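Motility protein B (Helicobacter pylori, PDB 3S02) probably forms, with MotA, the stator that drives flagellar rotation, its periplasmic domain probably fastening the torque-generating machinery to the cell wall. Local coordinates at residues N108-N113 / N122-I127. Residues are numbered along the deposited sequence; the frame is centred on the assembly and turned at random.
Sequences NPIAPN and NNRVEI
The carboxamide of Asn122 reaches into the bend made by residues 109-113 and fastens it with four hydrogen bonds. Its OD1 accepts two successive backbone amides: Ile110 N at 2.6 Å, tilted from the carbonyl plane, and Ala111 N at 3.1 Å, in that plane and on a lone pair. On the other branch, ND2 donates to Ala111 O (2.9 Å), which lies in the Asn122 amide plane, and to Asn113 OD1 (3.0 Å). The two side-chain amide planes are turned 64° apart, and ND2 comes to Asn113 OD1 from above its carbonyl plane. Asparagine suits this buried place because a single short group both accepts and donates, meeting a loop without regular backbone pairing; with CG beside its own backbone N (chi1 -72°), the carboxamide is held toward that loop. CB of Pro109 packs against OD1. In the OmpA-like peptidoglycan-binding fold of this periplasmic domain, the contact ties the loop after strand 99-103 to the residues leading into strand 124-130. Toward the surface the fit slackens. CB of the exposed Ile110 sits over one guanidinium face of Arg124, while NH1 makes just a weak bond to Asn108 O at 3.5 Å. Arginine's long chain, bent at chi3 (-70°), carries the guanidinium from the strand out to the loop, while NE keeps an in-plane salt bridge with Glu126 OE2 (3.2 Å); Phe60 adds a cation-pi contact.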
# COMPACT_ATOMS: atom_id res chain seq x y z
N ASN B 108 7.49 -11.45 -1.39
CA ASN B 108 6.20 -12.10 -1.68
C ASN B 108 6.03 -12.65 -3.08
O ASN B 108 5.02 -12.37 -3.73
CB ASN B 108 5.03 -11.16 -1.37
CG ASN B 108 4.65 -11.22 0.07
OD1 ASN B 108 4.91 -12.25 0.73
ND2 ASN B 108 4.06 -10.14 0.59
N PRO B 109 7.00 -13.46 -3.53
CA PRO B 109 6.81 -14.09 -4.83
C PRO B 109 5.67 -15.09 -4.77
O PRO B 109 5.36 -15.63 -3.71
CB PRO B 109 8.13 -14.80 -5.06
CG PRO B 109 8.69 -15.04 -3.71
CD PRO B 109 8.26 -13.88 -2.90
N ILE B 110 5.02 -15.32 -5.89
CA ILE B 110 3.90 -16.23 -5.93
C ILE B 110 4.40 -17.58 -6.44
O ILE B 110 3.74 -18.61 -6.27
CB ILE B 110 2.74 -15.59 -6.75
CG1 ILE B 110 1.44 -15.53 -5.92
CG2 ILE B 110 2.60 -16.17 -8.16
CD1 ILE B 110 0.82 -16.90 -5.47
N ALA B 111 5.60 -17.57 -7.00
CA ALA B 111 6.28 -18.77 -7.48
C ALA B 111 7.76 -18.63 -7.15
O ALA B 111 8.27 -17.51 -6.98
CB ALA B 111 6.08 -18.94 -8.98
N PRO B 112 8.46 -19.76 -7.02
CA PRO B 112 9.91 -19.66 -6.82
C PRO B 112 10.59 -19.04 -8.05
O PRO B 112 10.22 -19.36 -9.17
CB PRO B 112 10.34 -21.12 -6.64
CG PRO B 112 9.27 -21.90 -7.35
CD PRO B 112 8.00 -21.16 -7.08
N ASN B 113 11.55 -18.15 -7.83
CA ASN B 113 12.28 -17.49 -8.91
C ASN B 113 13.38 -18.42 -9.44
O ASN B 113 14.56 -18.31 -9.05
CB ASN B 113 12.88 -16.18 -8.40
CG ASN B 113 11.86 -15.07 -8.33
OD1 ASN B 113 11.29 -14.68 -9.34
ND2 ASN B 113 11.64 -14.54 -7.13
N ASN B 122 5.89 -13.61 -11.24
CA ASN B 122 6.15 -12.75 -10.11
C ASN B 122 6.13 -11.27 -10.43
O ASN B 122 6.00 -10.43 -9.53
CB ASN B 122 7.46 -13.13 -9.46
CG ASN B 122 7.38 -14.45 -8.71
OD1 ASN B 122 6.35 -14.75 -8.08
ND2 ASN B 122 8.44 -15.27 -8.79
N ASN B 123 6.23 -10.93 -11.71
CA ASN B 123 6.03 -9.56 -12.15
C ASN B 123 4.54 -9.26 -12.27
O ASN B 123 3.89 -9.74 -13.19
CB ASN B 123 6.74 -9.30 -13.47
CG ASN B 123 8.24 -9.33 -13.33
OD1 ASN B 123 8.79 -8.61 -12.52
ND2 ASN B 123 8.91 -10.18 -14.12
N ARG B 124 3.98 -8.50 -11.33
CA ARG B 124 2.52 -8.32 -11.30
C ARG B 124 2.15 -6.91 -10.96
O ARG B 124 2.88 -6.23 -10.20
CB ARG B 124 1.84 -9.27 -10.28
CG ARG B 124 2.63 -10.51 -10.01
CD ARG B 124 1.96 -11.61 -9.26
NE ARG B 124 1.68 -11.40 -7.84
CZ ARG B 124 2.54 -11.48 -6.80
NH1 ARG B 124 3.85 -11.69 -6.93
NH2 ARG B 124 2.04 -11.32 -5.58
N VAL B 125 1.02 -6.46 -11.48
CA VAL B 125 0.35 -5.31 -10.92
C VAL B 125 -1.07 -5.72 -10.56
O VAL B 125 -1.76 -6.39 -11.33
CB VAL B 125 0.38 -4.09 -11.85
CG1 VAL B 125 -0.28 -2.91 -11.18
CG2 VAL B 125 1.83 -3.73 -12.24
N GLU B 126 -1.49 -5.37 -9.35
CA GLU B 126 -2.79 -5.80 -8.85
C GLU B 126 -3.48 -4.64 -8.23
O GLU B 126 -2.86 -3.76 -7.68
CB GLU B 126 -2.66 -6.91 -7.82
CG GLU B 126 -1.98 -8.13 -8.36
CD GLU B 126 -1.72 -9.21 -7.31
OE1 GLU B 126 -1.85 -8.92 -6.09
OE2 GLU B 126 -1.33 -10.32 -7.73
N ILE B 127 -4.80 -4.64 -8.31
CA ILE B 127 -5.57 -3.62 -7.67
C ILE B 127 -6.37 -4.30 -6.57
O ILE B 127 -7.11 -5.27 -6.80
CB ILE B 127 -6.49 -2.92 -8.67
CG1 ILE B 127 -5.68 -2.43 -9.88
CG2 ILE B 127 -7.16 -1.74 -7.99
CD1 ILE B 127 -6.54 -1.79 -10.92